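Local coordinates for protein MstE (Scytonema sp. PCC 10023, PDB 6SBF) that probably cyclises linear isoprenoid precursors into polycyclic merosterol scaffolds by protonation-initiated chemistry, as a monodomain class II terpene cyclase, at residues E86-R91 / G97-N102; E79-A84 / L116-A121; T257-N262 / S308-I313; N206-G209 / D214-Y217. The protein carries 1 engineered substitution. All blocks are in the same frame, centred on the assembly; numbering follows the deposited sequence. Where two conformers were deposited one is given.

Contact 1: residues E86-R91 / G97-N102; sequences ELLKIR and GEWGYN
Trp99 meets the end of helix 75-90 through one polar bond and one apolar overlap, both with Leu88. The indole NE1 donates to Leu88 O at 2.8 Å, with an almost straight N-H...O angle of 174°. The acceptor lies in the plane of the indole, whereas NE1 stands above the plane of the carbonyl. In the last turn of the helix this oxygen also takes a weak backbone bond from Arg91 N, and of the two the indole is the stronger donor.

Apolar contact comes from the side chain of the same leucine. Its CG is anti to the carbonyl carbon (chi1 -74°), which carries CD2 over the face of the five-membered ring, 4.0 Å from its centroid, in a CH-pi contact. Leu88 CB approaches Trp99 NE1 to 3.6 Å, and the two side chains cross at about a right angle. Residues Gly97-Glu98-Trp99 resemble the G-x-W end of a QW motif, as in squalene-hopene cyclases, though the glutamine of the full motif is absent. Beyond it, Trp99 pairs its backbone with Asp108 and its N with Thr112, at the two ends of a DxDTT sequence that resembles the acid motif of class II cyclases.

A water joins the backbones by donating to Arg91 O at 2.8 Å and to Glu98 O at 2.9 Å; Arg129 also donates to Arg91 O. Charged groups lie at the margins: Lys89 NZ bridges back to Glu86 OE2 at 3.0 Å. Arg91 CB passes Trp99 CD1, and the chain beyond, bent at chi2, delivers its guanidinium to Asp58 and Glu59.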
loop_
_atom_site.group_PDB
_atom_site.type_symbol
_atom_site.label_atom_id
_atom_site.label_comp_id
_atom_site.label_asym_id
_atom_site.label_seq_id
_atom_site.Cartn_x
_atom_site.Cartn_y
_atom_site.Cartn_z
ATOM N N GLU A 86 -18.014 -4.050 8.224
ATOM C CA GLU A 86 -18.691 -4.687 9.370
ATOM C C GLU A 86 -17.716 -5.595 10.139
ATOM O O GLU A 86 -17.748 -5.583 11.391
ATOM C CB GLU A 86 -19.908 -5.487 8.886
ATOM C CG GLU A 86 -21.042 -4.604 8.412
ATOM C CD GLU A 86 -21.662 -3.607 9.394
ATOM O OE1 GLU A 86 -21.752 -3.927 10.593
ATOM O OE2 GLU A 86 -22.056 -2.491 8.938
ATOM N N LEU A 87 -16.848 -6.327 9.429
ATOM C CA LEU A 87 -15.815 -7.152 10.118
ATOM C C LEU A 87 -14.874 -6.257 10.945
ATOM O O LEU A 87 -14.580 -6.595 12.102
ATOM C CB LEU A 87 -15.026 -7.967 9.087
ATOM C CG LEU A 87 -15.863 -9.082 8.433
ATOM C CD1 LEU A 87 -15.061 -9.751 7.316
ATOM C CD2 LEU A 87 -16.295 -10.127 9.431
ATOM N N LEU A 88 -14.435 -5.153 10.359
ATOM C CA LEU A 88 -13.568 -4.225 11.068
ATOM C C LEU A 88 -14.240 -3.662 12.316
ATOM O O LEU A 88 -13.612 -3.509 13.378
ATOM C CB LEU A 88 -13.065 -3.151 10.115
ATOM C CG LEU A 88 -12.003 -3.626 9.133
ATOM C CD1 LEU A 88 -11.858 -2.662 8.006
ATOM C CD2 LEU A 88 -10.681 -3.913 9.771
ATOM N N LYS A 89 -15.529 -3.318 12.221
ATOM C CA LYS A 89 -16.232 -2.776 13.412
ATOM C C LYS A 89 -16.305 -3.782 14.557
ATOM O O LYS A 89 -16.302 -3.339 15.714
ATOM C CB LYS A 89 -17.625 -2.295 13.024
ATOM C CG LYS A 89 -17.602 -0.965 12.281
ATOM C CD LYS A 89 -18.966 -0.367 12.099
ATOM C CE LYS A 89 -19.868 -1.232 11.257
ATOM N NZ LYS A 89 -21.172 -0.589 11.127
ATOM N N ILE A 90 -16.361 -5.079 14.224
ATOM C CA ILE A 90 -16.407 -6.107 15.282
ATOM C C ILE A 90 -15.049 -6.241 15.970
ATOM O O ILE A 90 -15.007 -6.704 17.102
ATOM C CB ILE A 90 -16.946 -7.428 14.699
ATOM C CG1 ILE A 90 -18.427 -7.244 14.382
ATOM C CG2 ILE A 90 -16.705 -8.597 15.576
ATOM C CD1 ILE A 90 -18.972 -8.270 13.390
ATOM N N ARG A 91 -13.943 -5.803 15.339
ATOM C CA ARG A 91 -12.583 -5.758 15.948
ATOM C C ARG A 91 -12.483 -4.483 16.785
ATOM O O ARG A 91 -11.767 -3.519 16.401
ATOM C CB ARG A 91 -11.506 -5.887 14.878
ATOM C CG ARG A 91 -11.445 -7.223 14.171
ATOM C CD ARG A 91 -10.913 -8.339 15.071
ATOM N NE ARG A 91 -10.890 -9.609 14.395
ATOM C CZ ARG A 91 -9.885 -10.039 13.631
ATOM N NH1 ARG A 91 -8.731 -9.384 13.528
ATOM N NH2 ARG A 91 -10.017 -11.181 12.991
ATOM N N GLY A 97 -9.241 2.243 19.894
ATOM C CA GLY A 97 -10.067 2.196 18.696
ATOM C C GLY A 97 -9.304 1.932 17.436
ATOM O O GLY A 97 -9.917 1.958 16.350
ATOM N N GLU A 98 -8.013 1.623 17.567
ATOM C CA GLU A 98 -7.136 1.368 16.411
ATOM C C GLU A 98 -7.394 -0.038 15.862
ATOM O O GLU A 98 -7.879 -0.923 16.590
ATOM C CB GLU A 98 -5.683 1.509 16.848
ATOM C CG GLU A 98 -5.362 2.935 17.227
ATOM C CD GLU A 98 -3.962 3.085 17.774
ATOM O OE1 GLU A 98 -3.331 4.091 17.450
ATOM O OE2 GLU A 98 -3.507 2.148 18.494
ATOM N N TRP A 99 -7.002 -0.241 14.616
ATOM C CA TRP A 99 -6.842 -1.559 14.046
ATOM C C TRP A 99 -5.338 -1.898 13.962
ATOM O O TRP A 99 -4.525 -0.975 14.022
ATOM C CB TRP A 99 -7.549 -1.621 12.718
ATOM C CG TRP A 99 -9.043 -1.519 12.799
ATOM C CD1 TRP A 99 -9.903 -2.526 13.045
ATOM C CD2 TRP A 99 -9.831 -0.330 12.600
ATOM N NE1 TRP A 99 -11.210 -2.066 13.026
ATOM C CE2 TRP A 99 -11.170 -0.727 12.714
ATOM C CE3 TRP A 99 -9.556 0.991 12.314
ATOM C CZ2 TRP A 99 -12.215 0.161 12.527
ATOM C CZ3 TRP A 99 -10.599 1.868 12.106
ATOM C CH2 TRP A 99 -11.907 1.456 12.228
ATOM N N GLY A 100 -5.020 -3.186 13.791
ATOM C CA GLY A 100 -3.640 -3.632 13.672
ATOM C C GLY A 100 -3.493 -4.725 12.657
ATOM O O GLY A 100 -4.427 -5.062 11.892
ATOM N N TYR A 101 -2.321 -5.333 12.605
ATOM C CA TYR A 101 -2.003 -6.338 11.580
ATOM C C TYR A 101 -3.070 -7.447 11.620
ATOM O O TYR A 101 -3.545 -7.879 10.596
ATOM C CB TYR A 101 -0.619 -6.879 11.909
ATOM C CG TYR A 101 -0.136 -8.068 11.140
ATOM C CD1 TYR A 101 0.320 -7.973 9.849
ATOM C CD2 TYR A 101 -0.123 -9.332 11.742
ATOM C CE1 TYR A 101 0.794 -9.063 9.149
ATOM C CE2 TYR A 101 0.321 -10.424 11.019
ATOM C CZ TYR A 101 0.762 -10.322 9.728
ATOM O OH TYR A 101 1.244 -11.411 9.065
ATOM N N ASN A 102 -3.360 -7.900 12.833
ATOM C CA ASN A 102 -4.389 -8.925 13.069
ATOM C C ASN A 102 -4.824 -8.781 14.538
ATOM O O ASN A 102 -4.428 -7.853 15.253
ATOM C CB ASN A 102 -3.925 -10.361 12.737
ATOM C CG ASN A 102 -2.778 -10.820 13.608
ATOM O OD1 ASN A 102 -2.634 -10.298 14.718
ATOM N ND2 ASN A 102 -2.046 -11.816 13.084
HETATM O O HOH W 1 -9.788 -2.489 18.168
#

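Contact 2: residues E79-A84 / L116-A121; sequences EALMQA and LQLAAA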
loop_
_atom_site.group_PDB
_atom_site.type_symbol
_atom_site.label_atom_id
_atom_site.label_comp_id
_atom_site.label_asym_id
_atom_site.label_seq_id
_atom_site.Cartn_x
_atom_site.Cartn_y
_atom_site.Cartn_z
ATOM N N GLU A 79 -20.855 -4.401 -1.953
ATOM C CA GLU A 79 -21.376 -5.267 -0.840
ATOM C C GLU A 79 -20.232 -5.926 -0.090
ATOM O O GLU A 79 -20.267 -6.010 1.148
ATOM C CB GLU A 79 -22.333 -6.309 -1.402
ATOM C CG GLU A 79 -23.651 -5.751 -1.879
ATOM C CD GLU A 79 -24.510 -6.727 -2.660
ATOM O OE1 GLU A 79 -24.078 -7.805 -3.038
ATOM O OE2 GLU A 79 -25.690 -6.327 -2.913
ATOM N N ALA A 80 -19.216 -6.377 -0.826
ATOM C CA ALA A 80 -18.022 -6.969 -0.172
ATOM C C ALA A 80 -17.328 -5.945 0.715
ATOM O O ALA A 80 -16.860 -6.278 1.804
ATOM C CB ALA A 80 -17.096 -7.513 -1.205
ATOM N N LEU A 81 -17.251 -4.701 0.265
ATOM C CA LEU A 81 -16.642 -3.634 1.068
ATOM C C LEU A 81 -17.458 -3.301 2.301
ATOM O O LEU A 81 -16.925 -3.098 3.407
ATOM C CB LEU A 81 -16.388 -2.403 0.230
ATOM C CG LEU A 81 -15.106 -2.375 -0.574
ATOM C CD1 LEU A 81 -14.703 -3.679 -1.197
ATOM C CD2 LEU A 81 -15.058 -1.214 -1.502
ATOM N N MET A 82 -18.788 -3.306 2.168
ATOM C CA MET A 82 -19.678 -3.093 3.333
ATOM C C MET A 82 -19.440 -4.224 4.358
ATOM O O MET A 82 -19.363 -3.952 5.550
ATOM C CB MET A 82 -21.125 -3.077 2.829
ATOM C CG MET A 82 -21.445 -1.853 2.024
ATOM S SD MET A 82 -21.822 -0.532 3.158
ATOM C CE MET A 82 -23.575 -0.866 3.371
ATOM N N GLN A 83 -19.311 -5.466 3.882
ATOM C CA GLN A 83 -19.057 -6.603 4.778
ATOM C C GLN A 83 -17.681 -6.453 5.455
ATOM O O GLN A 83 -17.533 -6.709 6.644
ATOM C CB GLN A 83 -19.145 -7.939 4.042
ATOM C CG GLN A 83 -18.590 -9.104 4.930
ATOM C CD GLN A 83 -18.743 -10.483 4.319
ATOM O OE1 GLN A 83 -19.713 -11.185 4.591
ATOM N NE2 GLN A 83 -17.784 -10.871 3.485
ATOM N N ALA A 84 -16.678 -6.022 4.698
ATOM C CA ALA A 84 -15.331 -5.823 5.263
ATOM C C ALA A 84 -15.387 -4.771 6.384
ATOM O O ALA A 84 -14.734 -4.957 7.418
ATOM C CB ALA A 84 -14.367 -5.404 4.174
ATOM N N LEU A 116 -9.694 3.564 7.658
ATOM C CA LEU A 116 -10.397 4.844 7.461
ATOM C C LEU A 116 -10.636 5.137 5.990
ATOM O O LEU A 116 -11.699 5.753 5.677
ATOM C CB LEU A 116 -9.717 5.945 8.258
ATOM C CG LEU A 116 -9.821 5.831 9.768
ATOM C CD1 LEU A 116 -8.859 6.810 10.436
ATOM C CD2 LEU A 116 -11.258 6.123 10.229
ATOM N N GLN A 117 -9.738 4.786 5.090
ATOM C CA GLN A 117 -9.984 4.938 3.650
ATOM C C GLN A 117 -11.174 4.055 3.281
ATOM O O GLN A 117 -12.036 4.440 2.481
ATOM C CB GLN A 117 -8.732 4.610 2.843
ATOM C CG GLN A 117 -7.598 5.613 3.009
ATOM C CD GLN A 117 -6.526 5.386 1.968
ATOM O OE1 GLN A 117 -6.768 5.547 0.774
ATOM N NE2 GLN A 117 -5.314 5.014 2.408
ATOM N N LEU A 118 -11.195 2.827 3.785
ATOM C CA LEU A 118 -12.307 1.913 3.499
ATOM C C LEU A 118 -13.615 2.493 4.071
ATOM O O LEU A 118 -14.653 2.458 3.377
ATOM C CB LEU A 118 -11.999 0.519 4.039
ATOM C CG LEU A 118 -13.133 -0.495 3.858
ATOM C CD1 LEU A 118 -13.649 -0.656 2.452
ATOM C CD2 LEU A 118 -12.733 -1.845 4.381
ATOM N N ALA A 119 -13.565 3.007 5.275
ATOM C CA ALA A 119 -14.753 3.629 5.905
ATOM C C ALA A 119 -15.304 4.709 4.973
ATOM O O ALA A 119 -16.528 4.770 4.772
ATOM C CB ALA A 119 -14.421 4.188 7.262
ATOM N N ALA A 120 -14.457 5.532 4.380
ATOM C CA ALA A 120 -14.934 6.593 3.482
ATOM C C ALA A 120 -15.673 5.959 2.307
ATOM O O ALA A 120 -16.738 6.504 1.867
ATOM C CB ALA A 120 -13.809 7.499 3.061
ATOM N N ALA A 121 -15.170 4.889 1.735
ATOM C CA ALA A 121 -15.805 4.262 0.551
ATOM C C ALA A 121 -17.198 3.734 0.865
ATOM O O ALA A 121 -18.023 3.637 -0.047
ATOM C CB ALA A 121 -14.912 3.154 0.027
#
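Leu118 reaches from helix 109-121 toward helix 75-90 and divides its two methyls between Leu81 and Ala84. Leu118 CD1 lies 3.8 Å from Leu81 CG and 3.9 Å from Leu81 CB, while Leu118 CD2 settles 3.9 Å from Ala84 CB. The fork is aimed by a side chain whose CG is anti to the backbone N (chi1 177°); with chi2 at 54° this is one of the two common leucine shapes.

Leu81 is less ordinary. Its CG is anti to the carbonyl carbon, beside its own N, and this first torsion sets the branch point where the incoming methyl meets it. The second, at only 39° and some way from a staggered value, sets just the two methyls of Leu81. The pair meets at a slant, without any polar link between the segments.

In a protein described as an alpha6-alpha6 barrel, these two helices pack here through leucine and alanine. The CA atoms of Leu81 and Leu118 are 7.4 Å apart. Ala84, nearly one turn on from Leu81, offers its single methyl to CD2. Helix 59-69 borders the same cluster, placing Leu69 on Leu81, Thr62 on Ala84 and Thr67 on Leu118.

Contact 3: residues T257-N262 / S308-I313; sequences TSKHPN and SAYLRI
His260 and Tyr310 meet rim to rim, joining the loop between helices 235-248 and 265-275 to the residues that lead into strand 311-313, an outer strand of a small three-stranded mixed sheet beside the helical barrel. The loop is tightened by an ST motif, in which Thr257 OG1 accepts from His260 N at 2.9 Å and helps to place the histidine.

The rings are inclined by only 23° to each other, yet neither lies over the other's face; their centroids are 5.6 Å apart. Where the rims meet, His260 NE2 and Tyr310 OH form a hydrogen bond of 2.7 Å, with an angle of 155°, in which either group could be the donor. Beside it, His260 CD2 and Tyr310 CE2 touch at 3.6 Å, each in the plane of the partner ring.

Lys259 crosses the tyrosine at about a right angle. Lys259 CG, anti to the backbone N, lies 3.7 Å from Tyr310 OH; the bend at chi2 (58°) then turns the chain on toward a salt bridge with Glu332 and a cation-pi contact with Tyr329. The latter ring also packs edge-to-face with Tyr310. Replacement of Tyr310 by a phenylalanine would probably leave His260 NE2 without its hydroxyl partner and the imidazole less firmly fixed in rotation. Ser308 turns OG toward Thr265 and the N of Phe266, leaving its CB 4.1 Å from His260 NE2, while its carbonyl carbon lies 4.0 Å above the Tyr310 ring plane, displaced toward the rim.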
loop_
_atom_site.group_PDB
_atom_site.type_symbol
_atom_site.label_atom_id
_atom_site.label_comp_id
_atom_site.label_asym_id
_atom_site.label_seq_id
_atom_site.Cartn_x
_atom_site.Cartn_y
_atom_site.Cartn_z
ATOM N N THR A 257 13.620 -4.765 -10.488
ATOM C CA THR A 257 14.194 -4.747 -9.133
ATOM C C THR A 257 15.355 -5.754 -9.077
ATOM O O THR A 257 15.446 -6.657 -9.891
ATOM C CB THR A 257 13.117 -4.955 -8.058
ATOM O OG1 THR A 257 12.764 -6.328 -8.113
ATOM C CG2 THR A 257 11.943 -4.016 -8.162
ATOM N N SER A 258 16.151 -5.649 -8.028
ATOM C CA SER A 258 17.205 -6.653 -7.758
ATOM C C SER A 258 16.569 -8.041 -7.664
ATOM O O SER A 258 17.115 -9.046 -8.203
ATOM C CB SER A 258 17.960 -6.257 -6.489
ATOM O OG SER A 258 19.010 -7.139 -6.343
ATOM N N LYS A 259 15.453 -8.136 -6.970
ATOM C CA LYS A 259 14.819 -9.465 -6.755
ATOM C C LYS A 259 14.109 -9.950 -8.022
ATOM O O LYS A 259 14.064 -11.150 -8.306
ATOM C CB LYS A 259 13.819 -9.350 -5.614
ATOM C CG LYS A 259 13.146 -10.656 -5.185
ATOM C CD LYS A 259 14.166 -11.697 -4.765
ATOM C CE LYS A 259 13.573 -12.840 -3.971
ATOM N NZ LYS A 259 14.578 -13.927 -3.832
ATOM N N HIS A 260 13.518 -9.021 -8.759
ATOM C CA HIS A 260 12.775 -9.334 -10.010
ATOM C C HIS A 260 13.346 -8.507 -11.132
ATOM O O HIS A 260 12.779 -7.481 -11.534
ATOM C CB HIS A 260 11.272 -9.072 -9.851
ATOM C CG HIS A 260 10.602 -9.969 -8.876
ATOM N ND1 HIS A 260 10.151 -11.225 -9.224
ATOM C CD2 HIS A 260 10.293 -9.810 -7.582
ATOM C CE1 HIS A 260 9.542 -11.754 -8.149
ATOM N NE2 HIS A 260 9.688 -10.958 -7.129
ATOM N N PRO A 261 14.509 -8.908 -11.685
ATOM C CA PRO A 261 15.142 -8.089 -12.701
ATOM C C PRO A 261 14.357 -8.038 -14.014
ATOM O O PRO A 261 14.638 -7.193 -14.824
ATOM C CB PRO A 261 16.536 -8.698 -12.869
ATOM C CG PRO A 261 16.381 -10.057 -12.370
ATOM C CD PRO A 261 15.375 -10.011 -11.242
ATOM N N ASN A 262 13.372 -8.925 -14.192
ATOM C CA ASN A 262 12.481 -8.917 -15.386
ATOM C C ASN A 262 11.093 -8.414 -14.959
ATOM O O ASN A 262 10.147 -8.592 -15.728
ATOM C CB ASN A 262 12.413 -10.277 -16.100
ATOM C CG ASN A 262 13.776 -10.625 -16.682
ATOM O OD1 ASN A 262 14.251 -9.937 -17.569
ATOM N ND2 ASN A 262 14.377 -11.650 -16.152
ATOM N N SER A 308 4.566 -10.212 -4.996
ATOM C CA SER A 308 5.783 -9.382 -4.988
ATOM C C SER A 308 5.680 -8.247 -4.002
ATOM O O SER A 308 6.444 -7.289 -4.105
ATOM C CB SER A 308 6.182 -8.942 -6.402
ATOM O OG SER A 308 5.127 -8.193 -7.008
ATOM N N ALA A 309 4.744 -8.291 -3.056
ATOM C CA ALA A 309 4.592 -7.249 -2.046
ATOM C C ALA A 309 5.547 -7.519 -0.896
ATOM O O ALA A 309 5.216 -8.176 0.047
ATOM C CB ALA A 309 3.170 -7.140 -1.594
ATOM N N TYR A 310 6.774 -6.992 -1.055
ATOM C CA TYR A 310 7.887 -7.288 -0.137
ATOM C C TYR A 310 7.892 -6.343 1.029
ATOM O O TYR A 310 8.146 -5.126 0.847
ATOM C CB TYR A 310 9.226 -7.362 -0.854
ATOM C CG TYR A 310 9.350 -8.521 -1.804
ATOM C CD1 TYR A 310 9.239 -9.825 -1.369
ATOM C CD2 TYR A 310 9.560 -8.353 -3.147
ATOM C CE1 TYR A 310 9.327 -10.892 -2.254
ATOM C CE2 TYR A 310 9.665 -9.392 -4.042
ATOM C CZ TYR A 310 9.560 -10.694 -3.601
ATOM O OH TYR A 310 9.642 -11.703 -4.501
ATOM N N LEU A 311 7.610 -6.891 2.204
ATOM C CA LEU A 311 7.490 -6.202 3.493
ATOM C C LEU A 311 8.775 -6.523 4.278
ATOM O O LEU A 311 9.066 -7.725 4.549
ATOM C CB LEU A 311 6.253 -6.707 4.216
ATOM C CG LEU A 311 5.946 -6.094 5.565
ATOM C CD1 LEU A 311 5.541 -4.657 5.402
ATOM C CD2 LEU A 311 4.842 -6.909 6.235
ATOM N N ARG A 312 9.480 -5.515 4.683
ATOM C CA ARG A 312 10.709 -5.729 5.420
ATOM C C ARG A 312 10.501 -5.478 6.887
ATOM O O ARG A 312 9.650 -4.667 7.291
ATOM C CB ARG A 312 11.785 -5.039 4.661
ATOM C CG ARG A 312 11.733 -3.596 4.888
ATOM C CD ARG A 312 12.663 -3.099 3.755
ATOM N NE ARG A 312 12.639 -1.690 3.810
ATOM C CZ ARG A 312 13.277 -0.735 3.023
ATOM N NH1 ARG A 312 13.060 0.509 3.365
ATOM N NH2 ARG A 312 14.055 -0.972 1.997
ATOM N N ILE A 313 11.264 -6.227 7.683
ATOM C CA ILE A 313 11.226 -6.099 9.136
ATOM C C ILE A 313 12.589 -5.568 9.548
ATOM O O ILE A 313 13.532 -6.320 9.798
ATOM C CB ILE A 313 10.910 -7.426 9.800
ATOM C CG1 ILE A 313 9.642 -8.062 9.202
ATOM C CG2 ILE A 313 10.835 -7.146 11.293
ATOM C CD1 ILE A 313 8.370 -7.158 9.176
#

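Contact 4: residues N206-G209 / D214-Y217; sequences NWEG and DHEY
His215, at the start of helix 215-229, lays its side chain along the loop 206-209, where Asn206 and Trp207 finish a QW-type sequence, QxxxGxW, of the squalene-hopene cyclase family. Trp207 of that motif packs on Gln201 and donates through NE1 to Leu197 O.

The path of the histidine begins at CB, which presses against Trp207 O at 3.3 Å and also lies near Asn206 ND2. CG, anti to the carbonyl carbon (chi1 -58°), stays near Trp207 O and leads the ring along the backbone of the loop. His215 CD2 comes within 3.8 Å of Asn206 ND2, the amide being turned 33° from the imidazole. That amide donates weakly to Trp207 O, and its OD1 bonds to Thr202. On the other branch, a water in the ring plane is bonded to His215 ND1, 2.7 Å away. The same water accepts from Gly209 N at 2.9 Å, linking ring and loop although the two segments share no direct hydrogen bond.

Glu208 CG lies over one face in a CH-pi contact, offset toward the rim, 3.8 Å from His215 CE1 and 4.0 Å from His215 NE2; the two side chains run side by side in the same direction. An alanine in place of His215 is likely to leave the bridging water without its ring partner and the methylenes of Glu208 without the face they rest on. Trp244 and Asn322 also touch the histidine. At the far end the carboxylate is tilted 20° from the imidazole, and Glu208 OE2 stays 4.3 Å from His215 NE2, near but not bonded.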
loop_
_atom_site.group_PDB
_atom_site.type_symbol
_atom_site.label_atom_id
_atom_site.label_comp_id
_atom_site.label_asym_id
_atom_site.label_seq_id
_atom_site.Cartn_x
_atom_site.Cartn_y
_atom_site.Cartn_z
ATOM N N ASN A 206 11.927 10.880 -5.986
ATOM C CA ASN A 206 11.159 9.833 -5.295
ATOM C C ASN A 206 11.132 10.061 -3.788
ATOM O O ASN A 206 11.821 10.898 -3.245
ATOM C CB ASN A 206 11.696 8.449 -5.646
ATOM C CG ASN A 206 13.081 8.176 -5.059
ATOM O OD1 ASN A 206 14.023 8.869 -5.431
ATOM N ND2 ASN A 206 13.160 7.213 -4.139
ATOM N N TRP A 207 10.359 9.215 -3.129
ATOM C CA TRP A 207 10.399 9.033 -1.674
ATOM C C TRP A 207 10.825 7.592 -1.413
ATOM O O TRP A 207 10.707 6.733 -2.304
ATOM C CB TRP A 207 9.023 9.318 -1.050
ATOM C CG TRP A 207 8.679 10.775 -0.971
ATOM C CD1 TRP A 207 8.778 11.545 0.144
ATOM C CD2 TRP A 207 8.116 11.617 -2.001
ATOM N NE1 TRP A 207 8.366 12.820 -0.114
ATOM C CE2 TRP A 207 7.934 12.888 -1.423
ATOM C CE3 TRP A 207 7.746 11.420 -3.323
ATOM C CZ2 TRP A 207 7.432 13.975 -2.148
ATOM C CZ3 TRP A 207 7.210 12.475 -4.047
ATOM C CH2 TRP A 207 7.071 13.735 -3.458
ATOM N N GLU A 208 11.308 7.396 -0.207
ATOM C CA GLU A 208 11.687 6.083 0.312
ATOM C C GLU A 208 10.818 5.769 1.528
ATOM O O GLU A 208 10.633 6.639 2.381
ATOM C CB GLU A 208 13.168 6.066 0.689
ATOM C CG GLU A 208 14.124 6.409 -0.440
ATOM C CD GLU A 208 15.583 6.468 -0.007
ATOM O OE1 GLU A 208 15.827 6.533 1.193
ATOM O OE2 GLU A 208 16.431 6.579 -0.879
ATOM N N GLY A 209 10.354 4.541 1.594
ATOM C CA GLY A 209 9.539 4.070 2.707
ATOM C C GLY A 209 10.352 3.389 3.801
ATOM O O GLY A 209 11.564 3.180 3.677
ATOM N N ASP A 214 9.987 -1.486 -2.046
ATOM C CA ASP A 214 9.750 -0.858 -3.361
ATOM C C ASP A 214 9.346 0.601 -3.155
ATOM O O ASP A 214 8.177 0.898 -2.709
ATOM C CB ASP A 214 8.683 -1.631 -4.111
ATOM C CG ASP A 214 9.116 -3.049 -4.436
ATOM O OD1 ASP A 214 10.190 -3.195 -5.053
ATOM O OD2 ASP A 214 8.404 -4.008 -4.086
ATOM N N HIS A 215 10.193 1.557 -3.533
ATOM C CA HIS A 215 9.967 2.989 -3.325
ATOM C C HIS A 215 8.769 3.497 -4.141
ATOM O O HIS A 215 8.268 4.583 -3.814
ATOM C CB HIS A 215 11.195 3.790 -3.753
ATOM C CG HIS A 215 12.460 3.430 -3.072
ATOM N ND1 HIS A 215 12.496 3.015 -1.750
ATOM C CD2 HIS A 215 13.747 3.485 -3.526
ATOM C CE1 HIS A 215 13.779 2.783 -1.426
ATOM N NE2 HIS A 215 14.544 3.044 -2.500
ATOM N N GLU A 216 8.332 2.758 -5.149
ATOM C CA GLU A 216 7.146 3.163 -5.948
ATOM C C GLU A 216 5.903 3.300 -5.061
ATOM O O GLU A 216 5.091 4.140 -5.361
ATOM C CB GLU A 216 6.942 2.160 -7.078
ATOM C CG GLU A 216 8.107 2.073 -8.076
ATOM C CD GLU A 216 9.347 1.357 -7.605
ATOM O OE1 GLU A 216 10.426 1.554 -8.262
ATOM O OE2 GLU A 216 9.252 0.568 -6.622
ATOM N N TYR A 217 5.772 2.460 -4.054
ATOM C CA TYR A 217 4.637 2.535 -3.126
ATOM C C TYR A 217 4.592 3.893 -2.451
ATOM O O TYR A 217 3.568 4.625 -2.546
ATOM C CB TYR A 217 4.763 1.395 -2.117
ATOM C CG TYR A 217 3.772 1.407 -0.987
ATOM C CD1 TYR A 217 3.971 2.100 0.165
ATOM C CD2 TYR A 217 2.634 0.631 -1.036
ATOM C CE1 TYR A 217 3.093 2.072 1.240
ATOM C CE2 TYR A 217 1.729 0.589 0.020
ATOM C CZ TYR A 217 1.942 1.307 1.165
ATOM O OH TYR A 217 1.055 1.252 2.211
HETATM O O HOH W 2 10.655 2.092 0.048
#

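How the contacts relate
From the N terminus, contact 2 opens first on helix 75-90, and contact 1 opens and closes within its span: the last turn of that helix meets 97-102 before 116-121 returns to 79-84. The two adjoin through Leu88 CD1 and Leu118 CD2, 3.8 Å apart, and together tie helices 75-90 and 109-121 to their connecting loop. Contact 4 follows as a short closure at the start of helix 215-229. Contact 3 comes last, a longer closure from 257-262 to 308-313, at the residues leading into strand 311-313. Contacts 3 and 4 touch, with Arg312 NH1 3.1 Å from Gly209 O, on the opposite side of the chain's centre from contacts 1 and 2.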